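Local atomic coordinates of cell division GTPase FtsZ, diverged (Clostridium botulinum C, PDB entry 3V3T), a protein that is a diverged member of the tubulin/FtsZ family, with a Rossmann-like nucleotide-binding fold joined to a C-terminal domain of the TubZ type. Residues Met209-Val214 with Ile287-Thr292; Asn243-Met248 with Val282-Ile287; Ile161-Asn166 with Ile236-Thr241; Ile91-Ala96 with Gly124-Leu129; Asn141-Trp146 with Thr292-Met297. The protein carries 1 engineered substitution. All coordinates share one frame; numbering follows the deposited sequence.

Contact 1. Residues Met209-Val214 with Ile287-Thr292; sequences MKKSNV and IEPQKT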
# COMPACT_ATOMS: atom_id res chain seq x y z
N MET A 209 -11.85 4.21 0.93
CA MET A 209 -11.65 5.11 2.07
C MET A 209 -10.27 5.75 2.00
O MET A 209 -9.28 5.08 1.73
CB MET A 209 -11.80 4.37 3.39
CG MET A 209 -11.43 5.20 4.60
SD MET A 209 -12.48 6.66 4.82
CE MET A 209 -14.09 5.92 5.05
N LYS A 210 -10.21 7.06 2.24
CA LYS A 210 -8.98 7.80 2.07
C LYS A 210 -8.15 7.79 3.34
O LYS A 210 -8.62 7.40 4.40
CB LYS A 210 -9.28 9.24 1.67
CG LYS A 210 -10.27 9.38 0.53
CD LYS A 210 -9.79 8.67 -0.71
CE LYS A 210 -10.76 8.93 -1.85
NZ LYS A 210 -11.35 10.30 -1.72
N LYS A 211 -6.90 8.24 3.21
CA LYS A 211 -5.92 8.18 4.27
C LYS A 211 -5.40 6.76 4.40
O LYS A 211 -5.40 5.98 3.42
CB LYS A 211 -6.52 8.68 5.59
CG LYS A 211 -6.81 10.18 5.55
CD LYS A 211 -8.08 10.56 6.30
CE LYS A 211 -7.84 10.76 7.78
NZ LYS A 211 -9.15 10.95 8.50
N SER A 212 -5.00 6.40 5.60
CA SER A 212 -4.19 5.21 5.77
C SER A 212 -4.98 3.97 6.12
O SER A 212 -5.87 3.97 6.95
CB SER A 212 -3.08 5.46 6.79
OG SER A 212 -1.85 5.52 6.13
N ASN A 213 -4.57 2.90 5.46
CA ASN A 213 -5.18 1.62 5.68
C ASN A 213 -4.15 0.65 6.29
O ASN A 213 -2.97 0.68 5.95
CB ASN A 213 -5.80 1.11 4.36
CG ASN A 213 -6.98 2.00 3.87
OD1 ASN A 213 -7.23 3.10 4.39
ND2 ASN A 213 -7.69 1.51 2.85
N VAL A 214 -4.59 -0.17 7.24
CA VAL A 214 -3.72 -1.20 7.82
C VAL A 214 -4.49 -2.54 7.86
O VAL A 214 -5.66 -2.58 8.21
CB VAL A 214 -3.22 -0.79 9.24
CG1 VAL A 214 -2.63 -1.99 9.98
CG2 VAL A 214 -2.17 0.30 9.13
N ILE A 287 -7.09 5.78 8.79
CA ILE A 287 -6.19 6.12 9.87
C ILE A 287 -5.37 7.34 9.49
O ILE A 287 -4.90 7.45 8.35
CB ILE A 287 -5.22 4.94 10.16
CG1 ILE A 287 -5.97 3.75 10.72
CG2 ILE A 287 -4.12 5.37 11.12
CD1 ILE A 287 -5.15 2.45 10.76
N GLU A 288 -5.16 8.25 10.43
CA GLU A 288 -4.28 9.38 10.13
C GLU A 288 -2.96 8.84 9.59
O GLU A 288 -2.38 7.94 10.17
CB GLU A 288 -4.04 10.24 11.36
CG GLU A 288 -4.00 11.72 11.05
CD GLU A 288 -5.30 12.21 10.43
OE1 GLU A 288 -6.38 11.78 10.90
OE2 GLU A 288 -5.24 13.00 9.47
N PRO A 289 -2.48 9.40 8.46
CA PRO A 289 -1.20 9.01 7.85
C PRO A 289 -0.02 9.07 8.84
O PRO A 289 0.10 10.04 9.61
CB PRO A 289 -1.03 10.03 6.72
CG PRO A 289 -2.45 10.44 6.39
CD PRO A 289 -3.19 10.43 7.69
N GLN A 290 0.85 8.07 8.79
CA GLN A 290 1.86 7.84 9.83
C GLN A 290 3.05 8.81 9.78
O GLN A 290 4.21 8.40 9.58
CB GLN A 290 2.33 6.38 9.80
CG GLN A 290 1.18 5.34 9.93
CD GLN A 290 0.66 4.84 8.58
OE1 GLN A 290 0.36 5.64 7.70
NE2 GLN A 290 0.59 3.51 8.40
N LYS A 291 2.76 10.09 9.97
CA LYS A 291 3.78 11.14 9.93
C LYS A 291 4.95 10.91 10.90
O LYS A 291 6.11 11.05 10.53
CB LYS A 291 3.13 12.52 10.17
CG LYS A 291 2.50 13.12 8.90
CD LYS A 291 1.11 13.72 9.14
CE LYS A 291 0.50 14.24 7.84
NZ LYS A 291 1.32 15.36 7.26
N THR A 292 4.63 10.56 12.14
CA THR A 292 5.65 10.28 13.15
C THR A 292 6.64 9.20 12.71
O THR A 292 7.84 9.40 12.80
CB THR A 292 4.99 9.85 14.49
OG1 THR A 292 3.95 10.77 14.82
CG2 THR A 292 6.02 9.83 15.62
O HOH W 1 -0.89 2.53 5.95
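Ser212 and Ile287 face each other as an antiparallel hydrogen-bonded pair where strand 211-217 joins the end of strand 281-287. Because Gly286 also faces Ser212, the pair forms part of a G1 beta bulge, and past it the chain swings off at about a right angle to strand 211-217 toward helix 291-306. Ser212 N reaches Ile287 O at 2.9 Å, and Ile287 N returns a bond of the same length to Ser212 O.

The side chain of Ser212 is gripped by Gln290, the N-cap residue of helix 291-306. Gln290 CG stands anti to the carbonyl carbon (chi1 -56°), and a bend at chi2 (95°) turns the amide toward Ser212. Ser212 OG then donates to Gln290 OE1 at 2.7 Å, approaching at a tilt of 34° from the amide plane. A water closes a ring beside this bond: it accepts from Gln290 NE2 (3.0 Å) and donates both to Ser212 OG (3.1 Å) and to Asn213 O (2.8 Å). Gln290 NE2 also bonds Ala238 O, so both ends of this buried amide are held and its rotation is fixed.

Toward solvent, Lys211 kinks at two torsions and its aliphatic end runs across the carboxylate of Glu288. The ion pair is long, with Lys211 NZ 3.8 Å from Glu288 OE1, and probably contributes little. On the far side of the Ser212 pair, the extended Ile287 side chain carries its CD1 to 4.0 Å from Val214 CG2.

Contact 2. Residues Asn243-Met248 with Val282-Ile287; sequences NTCEFM and VVATGI
Thr285 turns its hydroxyl onto the backbone of Phe247. With OG1 placed between its own backbone N and carbonyl carbon (chi1 66°), it donates to Phe247 O at 2.8 Å, 24° out of the carbonyl plane. Thr285 N binds the same oxygen at 3.0 Å, so Phe247 O is held by two donors from one residue. The carbonyl of Thr285 itself is shared too: Thr285 O takes a short bond from Glu246 N, 2.7 Å, and a weak one from Phe247 N. Two residues thus face one, the signature of a classic beta bulge in the antiparallel pairing of strands 247-252 and 281-287.

At the bulge, Glu246 CB lies over Gly286 CA at 3.8 Å, where the glycine backbone turns a corner with a positive phi. Cys245 folds over Thr285 O, its CB 3.8 Å from Ile287 CG1 and its SG 4.1 Å from Ala284 CB. Beyond the bulge, Met248 and Ala284 form a non-hydrogen-bonded pair. The Met248 chain runs out extended until its last torsion and crosses Val282 at a slant, Met248 CG 3.9 Å from Val282 CG1, while Met248 CA comes to 3.2 Å from Val283 O.

The two faces have different covers. Phe247 and Thr285 pack against Leu206 of helix 200-208, whereas Met248 and Ala284 meet Val265, and Val282 meets Ile261, on helix 258-265. On its other edge, Met248 bonds through its backbone to Arg270 of strand 270-275.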
# COMPACT_ATOMS: atom_id res chain seq x y z
N ASN A 243 -5.62 6.57 17.61
CA ASN A 243 -6.53 5.54 18.11
C ASN A 243 -7.90 5.51 17.45
O ASN A 243 -8.84 4.89 17.96
CB ASN A 243 -6.72 5.70 19.62
CG ASN A 243 -5.78 4.81 20.41
OD1 ASN A 243 -6.17 3.74 20.88
ND2 ASN A 243 -4.52 5.24 20.55
N THR A 244 -8.03 6.17 16.31
CA THR A 244 -9.29 6.17 15.58
C THR A 244 -9.06 5.77 14.14
O THR A 244 -8.01 6.06 13.57
CB THR A 244 -9.96 7.55 15.58
OG1 THR A 244 -9.15 8.47 14.86
CG2 THR A 244 -10.16 8.05 17.00
N CYS A 245 -10.04 5.09 13.57
CA CYS A 245 -10.07 4.91 12.13
C CYS A 245 -11.46 5.24 11.63
O CYS A 245 -12.34 5.61 12.41
CB CYS A 245 -9.66 3.50 11.71
SG CYS A 245 -10.68 2.21 12.40
N GLU A 246 -11.68 5.11 10.34
CA GLU A 246 -12.95 5.50 9.75
C GLU A 246 -13.86 4.28 9.59
O GLU A 246 -14.85 4.14 10.29
CB GLU A 246 -12.69 6.23 8.42
CG GLU A 246 -13.43 7.55 8.26
CD GLU A 246 -13.20 8.52 9.41
OE1 GLU A 246 -12.09 8.54 9.97
OE2 GLU A 246 -14.13 9.27 9.74
N PHE A 247 -13.52 3.39 8.66
CA PHE A 247 -14.26 2.14 8.50
C PHE A 247 -13.35 0.98 8.89
O PHE A 247 -12.17 0.96 8.54
CB PHE A 247 -14.71 1.93 7.06
CG PHE A 247 -15.67 2.96 6.56
CD1 PHE A 247 -16.35 3.78 7.43
CD2 PHE A 247 -15.90 3.09 5.20
CE1 PHE A 247 -17.25 4.73 6.95
CE2 PHE A 247 -16.79 4.03 4.72
CZ PHE A 247 -17.47 4.85 5.60
N MET A 248 -13.91 0.02 9.63
CA MET A 248 -13.18 -1.18 9.99
C MET A 248 -13.87 -2.42 9.44
O MET A 248 -15.09 -2.52 9.50
CB MET A 248 -13.05 -1.27 11.51
CG MET A 248 -12.31 -2.48 11.99
SD MET A 248 -12.16 -2.49 13.80
CE MET A 248 -10.98 -1.18 14.04
N VAL A 282 -8.46 -8.19 10.34
CA VAL A 282 -9.00 -6.87 10.58
C VAL A 282 -8.41 -5.90 9.56
O VAL A 282 -7.20 -5.83 9.37
CB VAL A 282 -8.63 -6.34 11.98
CG1 VAL A 282 -9.26 -4.97 12.23
CG2 VAL A 282 -9.03 -7.34 13.06
N VAL A 283 -9.28 -5.14 8.91
CA VAL A 283 -8.85 -4.08 8.03
C VAL A 283 -9.31 -2.76 8.61
O VAL A 283 -10.51 -2.55 8.79
CB VAL A 283 -9.46 -4.24 6.63
CG1 VAL A 283 -8.94 -3.13 5.71
CG2 VAL A 283 -9.12 -5.61 6.08
N ALA A 284 -8.36 -1.89 8.93
CA ALA A 284 -8.65 -0.57 9.47
C ALA A 284 -8.31 0.50 8.44
O ALA A 284 -7.18 0.56 7.97
CB ALA A 284 -7.88 -0.34 10.76
N THR A 285 -9.28 1.34 8.08
CA THR A 285 -9.08 2.33 7.03
C THR A 285 -9.37 3.73 7.55
O THR A 285 -10.13 3.90 8.49
CB THR A 285 -10.00 2.05 5.82
OG1 THR A 285 -11.37 2.23 6.22
CG2 THR A 285 -9.82 0.61 5.33
N GLY A 286 -8.78 4.74 6.92
CA GLY A 286 -9.01 6.11 7.33
C GLY A 286 -8.16 6.53 8.52
O GLY A 286 -8.46 7.51 9.19
N ILE A 287 -7.09 5.78 8.79
CA ILE A 287 -6.19 6.12 9.87
C ILE A 287 -5.37 7.34 9.49
O ILE A 287 -4.90 7.45 8.35
CB ILE A 287 -5.22 4.94 10.16
CG1 ILE A 287 -5.97 3.75 10.72
CG2 ILE A 287 -4.12 5.37 11.12
CD1 ILE A 287 -5.15 2.45 10.76

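Contact 3. Residues Ile161-Asn166 with Ile236-Thr241; sequences IYLLDN and IFAEYT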
# COMPACT_ATOMS: atom_id res chain seq x y z
N ILE A 161 -3.74 5.17 1.46
CA ILE A 161 -2.29 4.97 1.58
C ILE A 161 -2.03 3.64 2.31
O ILE A 161 -2.61 3.40 3.36
CB ILE A 161 -1.64 6.12 2.39
CG1 ILE A 161 -1.68 7.43 1.62
CG2 ILE A 161 -0.19 5.78 2.76
CD1 ILE A 161 -1.24 8.65 2.44
N TYR A 162 -1.20 2.78 1.73
CA TYR A 162 -0.78 1.56 2.40
C TYR A 162 0.72 1.74 2.62
O TYR A 162 1.50 1.59 1.68
CB TYR A 162 -1.04 0.32 1.54
CG TYR A 162 -2.48 0.10 1.11
CD1 TYR A 162 -3.26 -0.87 1.72
CD2 TYR A 162 -3.07 0.86 0.09
CE1 TYR A 162 -4.57 -1.09 1.35
CE2 TYR A 162 -4.40 0.65 -0.30
CZ TYR A 162 -5.14 -0.33 0.34
OH TYR A 162 -6.44 -0.57 -0.01
N LEU A 163 1.11 2.09 3.83
CA LEU A 163 2.49 2.47 4.11
C LEU A 163 3.19 1.31 4.79
O LEU A 163 2.84 0.95 5.93
CB LEU A 163 2.53 3.71 5.02
CG LEU A 163 3.89 4.40 5.13
CD1 LEU A 163 4.40 4.74 3.73
CD2 LEU A 163 3.85 5.69 6.00
N LEU A 164 4.17 0.75 4.09
CA LEU A 164 4.92 -0.43 4.56
C LEU A 164 6.29 -0.02 5.10
O LEU A 164 6.85 0.99 4.68
CB LEU A 164 5.09 -1.45 3.42
CG LEU A 164 3.82 -1.89 2.70
CD1 LEU A 164 4.12 -2.96 1.65
CD2 LEU A 164 2.79 -2.43 3.69
N ASP A 165 6.83 -0.83 6.01
CA ASP A 165 8.07 -0.49 6.69
C ASP A 165 9.11 -1.63 6.63
O ASP A 165 8.98 -2.64 7.32
CB ASP A 165 7.78 -0.12 8.14
CG ASP A 165 9.01 0.36 8.90
OD1 ASP A 165 10.14 0.25 8.37
OD2 ASP A 165 8.84 0.84 10.05
N ASN A 166 10.14 -1.45 5.80
CA ASN A 166 11.18 -2.46 5.67
C ASN A 166 11.91 -2.77 6.97
O ASN A 166 12.60 -3.78 7.05
CB ASN A 166 12.21 -2.06 4.61
CG ASN A 166 11.87 -2.59 3.24
OD1 ASN A 166 11.03 -3.48 3.09
ND2 ASN A 166 12.53 -2.04 2.23
N ILE A 236 3.77 -5.42 9.23
CA ILE A 236 4.62 -4.92 8.17
C ILE A 236 4.28 -3.48 7.77
O ILE A 236 5.06 -2.82 7.07
CB ILE A 236 4.56 -5.78 6.91
CG1 ILE A 236 3.13 -5.84 6.36
CG2 ILE A 236 5.12 -7.15 7.19
CD1 ILE A 236 3.05 -6.30 4.93
N PHE A 237 3.11 -3.02 8.21
CA PHE A 237 2.70 -1.62 8.01
C PHE A 237 3.37 -0.67 8.98
O PHE A 237 3.61 -1.02 10.13
CB PHE A 237 1.19 -1.45 8.16
CG PHE A 237 0.41 -2.06 7.04
CD1 PHE A 237 -0.05 -1.29 6.00
CD2 PHE A 237 0.16 -3.43 7.02
CE1 PHE A 237 -0.77 -1.87 4.94
CE2 PHE A 237 -0.57 -4.00 5.97
CZ PHE A 237 -1.02 -3.22 4.94
N ALA A 238 3.68 0.54 8.51
CA ALA A 238 4.30 1.56 9.34
C ALA A 238 3.45 1.81 10.58
O ALA A 238 2.23 1.95 10.50
CB ALA A 238 4.46 2.84 8.56
N GLU A 239 4.10 1.89 11.73
CA GLU A 239 3.39 2.11 12.97
C GLU A 239 2.56 3.40 13.00
O GLU A 239 3.02 4.46 12.61
CB GLU A 239 4.39 2.12 14.13
CG GLU A 239 3.75 2.45 15.47
CD GLU A 239 4.76 2.42 16.60
OE1 GLU A 239 5.97 2.35 16.31
OE2 GLU A 239 4.34 2.47 17.77
N TYR A 240 1.34 3.30 13.52
CA TYR A 240 0.50 4.48 13.72
C TYR A 240 0.25 4.73 15.20
O TYR A 240 0.13 3.79 15.98
CB TYR A 240 -0.82 4.37 12.94
CG TYR A 240 -1.72 3.21 13.34
CD1 TYR A 240 -2.70 3.37 14.31
CD2 TYR A 240 -1.60 1.97 12.71
CE1 TYR A 240 -3.55 2.33 14.65
CE2 TYR A 240 -2.44 0.91 13.05
CZ TYR A 240 -3.41 1.10 14.02
OH TYR A 240 -4.25 0.05 14.36
N THR A 241 0.18 6.00 15.58
CA THR A 241 0.09 6.37 17.00
C THR A 241 -1.30 6.85 17.41
O THR A 241 -1.55 7.05 18.60
CB THR A 241 1.13 7.44 17.39
OG1 THR A 241 1.19 8.45 16.37
CG2 THR A 241 2.52 6.81 17.55
O HOH W 2 6.78 0.93 11.88
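Leu164 lays a methyl on the face of the Phe237 ring: its CD2 sits 3.9 Å from the ring centroid and only 14° off the normal, a CH-pi contact. The edge of the same ring is met by Tyr162, whose CB approaches Phe237 CE1 at 4.1 Å, the two aromatic side chains running side by side in the same direction. Leu164 CD2 also touches Ile236 CD1, so one methyl serves two neighbours. Leu163, pointing to the other side of its strand, rests its CG on Ala238 CB at 3.8 Å.

Two backbone bonds hold these groups in place. Ala238 N donates to Leu163 O at 2.7 Å, nearly straight at hydrogen, and Asp165 N donates to Ile236 O at 2.9 Å; together they make a single bridge between Leu164 and Phe237. With chi1 at -176°, the Asp165 carboxylate extends away from its backbone N, and a water links its OD2 (2.8 Å) to Glu239 N (2.9 Å), while Asp165 OD1 accepts a hydrogen bond from Asn167 N.

In the next shell, Ala238 O is held by Gln290 NE2, Phe237 packs on Val214, and Tyr162 and Leu164 lean on Val126. The loop between helix 224-233 and strand 247-252 thereby docks on strand 160-165 through a single bridge, without forming a strand of its own, and ties the C-terminal region to this parallel strand of the Rossmann-like sheet of the tubulin/FtsZ fold.

Contact 4. Residues Ile91-Ala96 with Gly124-Leu129; sequences IVIFVA and GFVGVL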
# COMPACT_ATOMS: atom_id res chain seq x y z
N ILE A 91 -10.35 1.82 -9.49
CA ILE A 91 -9.33 1.99 -8.47
C ILE A 91 -7.95 1.84 -9.10
O ILE A 91 -7.67 0.82 -9.75
CB ILE A 91 -9.47 0.95 -7.34
CG1 ILE A 91 -10.80 1.11 -6.60
CG2 ILE A 91 -8.34 1.09 -6.35
CD1 ILE A 91 -11.93 0.32 -7.19
N VAL A 92 -7.10 2.84 -8.91
CA VAL A 92 -5.76 2.84 -9.45
C VAL A 92 -4.78 2.96 -8.28
O VAL A 92 -4.85 3.90 -7.48
CB VAL A 92 -5.56 4.01 -10.45
CG1 VAL A 92 -4.20 3.97 -11.07
CG2 VAL A 92 -6.62 3.97 -11.54
N ILE A 93 -3.89 1.99 -8.15
CA ILE A 93 -2.99 1.98 -7.01
C ILE A 93 -1.56 1.98 -7.46
O ILE A 93 -1.09 1.03 -8.08
CB ILE A 93 -3.28 0.79 -6.06
CG1 ILE A 93 -4.76 0.78 -5.65
CG2 ILE A 93 -2.37 0.85 -4.81
CD1 ILE A 93 -5.19 -0.50 -4.84
N PHE A 94 -0.87 3.08 -7.19
CA PHE A 94 0.54 3.18 -7.53
C PHE A 94 1.31 2.51 -6.40
O PHE A 94 0.90 2.54 -5.24
CB PHE A 94 0.95 4.65 -7.66
CG PHE A 94 0.30 5.35 -8.81
CD1 PHE A 94 0.92 5.39 -10.05
CD2 PHE A 94 -0.94 5.95 -8.65
CE1 PHE A 94 0.31 6.02 -11.12
CE2 PHE A 94 -1.54 6.59 -9.71
CZ PHE A 94 -0.92 6.62 -10.96
N VAL A 95 2.44 1.92 -6.75
CA VAL A 95 3.23 1.18 -5.80
C VAL A 95 4.69 1.52 -6.00
O VAL A 95 5.21 1.43 -7.11
CB VAL A 95 3.05 -0.32 -6.01
CG1 VAL A 95 3.74 -1.08 -4.91
CG2 VAL A 95 1.55 -0.67 -6.05
N ALA A 96 5.37 1.94 -4.93
CA ALA A 96 6.78 2.29 -5.07
C ALA A 96 7.59 2.01 -3.82
O ALA A 96 7.11 2.18 -2.70
CB ALA A 96 6.91 3.76 -5.45
N GLY A 124 -4.86 5.17 -4.93
CA GLY A 124 -4.16 4.74 -3.75
C GLY A 124 -2.68 4.65 -4.01
O GLY A 124 -2.20 4.71 -5.14
N PHE A 125 -1.94 4.48 -2.92
CA PHE A 125 -0.50 4.46 -2.96
C PHE A 125 0.00 3.43 -1.96
O PHE A 125 -0.34 3.49 -0.77
CB PHE A 125 0.06 5.83 -2.58
CG PHE A 125 1.56 5.85 -2.44
CD1 PHE A 125 2.37 5.58 -3.53
CD2 PHE A 125 2.16 6.17 -1.23
CE1 PHE A 125 3.75 5.60 -3.43
CE2 PHE A 125 3.54 6.21 -1.11
CZ PHE A 125 4.34 5.91 -2.20
N VAL A 126 0.79 2.47 -2.45
CA VAL A 126 1.51 1.57 -1.57
C VAL A 126 2.97 2.02 -1.59
O VAL A 126 3.63 1.92 -2.61
CB VAL A 126 1.43 0.13 -2.07
CG1 VAL A 126 2.19 -0.81 -1.13
CG2 VAL A 126 -0.02 -0.29 -2.21
N GLY A 127 3.46 2.53 -0.47
CA GLY A 127 4.87 2.88 -0.37
C GLY A 127 5.63 2.08 0.69
O GLY A 127 5.12 1.82 1.79
N VAL A 128 6.86 1.71 0.36
CA VAL A 128 7.73 1.04 1.30
C VAL A 128 8.81 1.98 1.84
O VAL A 128 9.60 2.53 1.07
CB VAL A 128 8.42 -0.19 0.67
CG1 VAL A 128 9.17 -0.98 1.74
CG2 VAL A 128 7.39 -1.09 -0.02
N LEU A 129 8.83 2.17 3.15
CA LEU A 129 9.88 2.93 3.80
C LEU A 129 11.14 2.08 3.93
O LEU A 129 11.06 0.87 4.11
CB LEU A 129 9.44 3.39 5.19
CG LEU A 129 8.20 4.28 5.30
CD1 LEU A 129 7.74 4.35 6.76
CD2 LEU A 129 8.50 5.67 4.76
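Val126 packs against Val95 and Ile93 across two parallel strands, 91-97 and 122-129, which helix 101-117 connects in a beta-alpha-beta crossover of the Rossmann-like tubulin/FtsZ core. The strand directions differ by 19°. Five backbone bonds join them, from 2.8 Å between Gly124 N and Val92 O to 3.1 Å between Val128 N and Ala96 O.

Followed outward, the Val126 side chain starts with CB against Val95 CG1 at 3.9 Å. Its first branch, CG1, is anti to the backbone N (chi1 -180°) and lies beside that same methyl of Val95, 4.1 Å away. The second branch, CG2, reaches back along the neighbouring strand to Ile93 CG2 at 3.7 Å and also borders Val95 CG2 at 4.2 Å. Val126 is therefore wedged between two residues of one face, and Val95 runs alongside it pointing the same way. Gly124, the partner of Ile93, has no side chain on this face. Farther out, Val126 touches Tyr162 and Leu164 of the next strand.

The other face carries Phe94, Phe125 and Ala96, with Thr107 of helix 101-117 touching all three. Ala96 CB meets the edge of the Phe125 ring at CE1, 4.2 Å away. The ring itself leans over the backbone of Gly127, whose N lies 3.7 Å above the plane of the Phe125 ring, toward its rim.

Contact 5. Residues Asn141-Trp146 with Thr292-Met297; sequences NAIACW and TTVQMM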
# COMPACT_ATOMS: atom_id res chain seq x y z
N ASN A 141 15.48 10.25 -0.40
CA ASN A 141 14.46 9.95 -1.41
C ASN A 141 13.11 9.64 -0.80
O ASN A 141 12.09 10.11 -1.29
CB ASN A 141 14.87 8.78 -2.30
CG ASN A 141 15.94 9.14 -3.30
OD1 ASN A 141 16.27 10.32 -3.47
ND2 ASN A 141 16.50 8.13 -3.96
N ALA A 142 13.12 8.82 0.25
CA ALA A 142 11.89 8.39 0.89
C ALA A 142 11.14 9.57 1.50
O ALA A 142 9.93 9.70 1.35
CB ALA A 142 12.19 7.32 1.96
N ILE A 143 11.89 10.44 2.17
CA ILE A 143 11.34 11.67 2.73
C ILE A 143 10.76 12.56 1.63
O ILE A 143 9.63 13.03 1.73
CB ILE A 143 12.44 12.45 3.47
CG1 ILE A 143 12.73 11.81 4.81
CG2 ILE A 143 12.00 13.87 3.70
CD1 ILE A 143 11.62 12.02 5.81
N ALA A 144 11.52 12.77 0.56
CA ALA A 144 11.06 13.61 -0.55
C ALA A 144 9.85 12.99 -1.21
O ALA A 144 8.92 13.69 -1.63
CB ALA A 144 12.19 13.82 -1.57
N CYS A 145 9.85 11.67 -1.30
CA CYS A 145 8.71 10.99 -1.89
C CYS A 145 7.46 11.21 -1.05
O CYS A 145 6.39 11.52 -1.55
CB CYS A 145 9.00 9.50 -2.02
SG CYS A 145 7.63 8.58 -2.70
N TRP A 146 7.61 11.03 0.25
CA TRP A 146 6.50 11.24 1.15
C TRP A 146 5.99 12.69 1.07
O TRP A 146 4.79 12.95 0.92
CB TRP A 146 6.95 10.92 2.56
CG TRP A 146 5.94 11.23 3.59
CD1 TRP A 146 5.90 12.32 4.39
CD2 TRP A 146 4.81 10.42 3.94
NE1 TRP A 146 4.81 12.25 5.23
CE2 TRP A 146 4.13 11.09 4.97
CE3 TRP A 146 4.31 9.20 3.48
CZ2 TRP A 146 2.97 10.58 5.56
CZ3 TRP A 146 3.15 8.69 4.06
CH2 TRP A 146 2.50 9.38 5.09
N THR A 292 4.63 10.56 12.14
CA THR A 292 5.65 10.28 13.15
C THR A 292 6.64 9.20 12.71
O THR A 292 7.84 9.40 12.80
CB THR A 292 4.99 9.85 14.49
OG1 THR A 292 3.95 10.77 14.82
CG2 THR A 292 6.02 9.83 15.62
N THR A 293 6.14 8.06 12.24
CA THR A 293 7.04 7.00 11.81
C THR A 293 7.90 7.47 10.65
O THR A 293 9.09 7.16 10.61
CB THR A 293 6.28 5.77 11.34
OG1 THR A 293 5.44 5.31 12.39
CG2 THR A 293 7.27 4.66 10.94
N VAL A 294 7.30 8.20 9.71
CA VAL A 294 8.05 8.68 8.55
C VAL A 294 9.11 9.68 8.99
O VAL A 294 10.24 9.65 8.52
CB VAL A 294 7.13 9.36 7.51
CG1 VAL A 294 7.96 10.05 6.44
CG2 VAL A 294 6.19 8.35 6.87
N GLN A 295 8.74 10.58 9.89
CA GLN A 295 9.64 11.64 10.31
C GLN A 295 10.88 11.12 11.04
O GLN A 295 11.88 11.83 11.15
CB GLN A 295 8.91 12.69 11.14
CG GLN A 295 7.98 13.57 10.31
CD GLN A 295 7.06 14.46 11.16
OE1 GLN A 295 5.88 14.64 10.85
NE2 GLN A 295 7.61 15.02 12.23
N MET A 296 10.82 9.89 11.54
CA MET A 296 11.98 9.32 12.20
C MET A 296 13.16 9.24 11.24
O MET A 296 14.32 9.33 11.65
CB MET A 296 11.67 7.93 12.75
CG MET A 296 10.62 7.92 13.84
SD MET A 296 10.66 6.40 14.82
CE MET A 296 12.00 6.80 15.95
N MET A 297 12.87 9.08 9.95
CA MET A 297 13.93 9.03 8.96
C MET A 297 14.83 10.27 9.03
O MET A 297 16.02 10.20 8.73
CB MET A 297 13.36 8.84 7.56
CG MET A 297 12.72 7.49 7.34
SD MET A 297 12.19 7.24 5.63
CE MET A 297 11.10 8.64 5.36
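Val294 sets both its methyls on one face of the Trp146 indole, the aromatic part of a helix-helix contact between helices 136-152 and 291-306. Val294 CG1 stands 3.8 Å from the centroid of the five-membered ring of Trp146 and 15° off its normal, a CH-pi contact, while Val294 CG2 lies 3.8 Å above the indole plane. Trp146 holds its CG anti to the backbone N (chi1 174°), which carries the indole out toward helix 291-306, where one face of it meets the valine.

The remaining touches are aliphatic and sulfur contacts. Met297 reaches across to Ala142, with SD 3.7 Å from Ala142 CB, and a bend at its last torsion turns the methyl CE toward Ile143. There Met297 CE comes to 3.4 Å from Ile143 CD1, a close approach, as the two side chains pass in opposite directions. Ile143 CD1 also lies 4.2 Å from Val294 CG1, so isoleucine, valine and methionine meet as a group.

The backbone hydrogen bonds of the two segments stay within their own helices: Trp146 N binds Ala142 O at 2.9 Å, and Met297 N binds Val294 O at 3.0 Å. The helix axes approach to 9.7 Å and run at 140° to each other. Beneath them, Leu163 and Leu129 of the sheet touch Val294, which extends the apolar layer.

With no hydrogen bond or ion pair between the two segments, the contact rests on burial of apolar surface and on van der Waals fit of methyl, sulfur and indole groups, packing helix 291-306 against the GTPase-domain helix 136-152.

How the contacts relate
Contacts 1 to 4 follow one mixed sheet from its GTPase-family part to its C-terminal part. Strand 122-129 of contact 4 pairs with strand 160-165 of contact 3 (Leu164 N to Gly127 O, 2.7 Å), which pairs with strand 211-217 of contact 1 (Lys211 O to Ile161 N, 2.7 Å), which in turn pairs with strand 281-287 of contact 2. Contacts 1 and 2 share Ile287, and contacts 1 and 5 share Thr292. Contact 5 packs on this sheet: Leu163 CD2 lies 3.6 Å from Trp146 CZ3, and Glu239 O of contact 3 probably bonds Thr293 OG1. The centres of contacts 2 and 5 are farthest apart, about 22 Å.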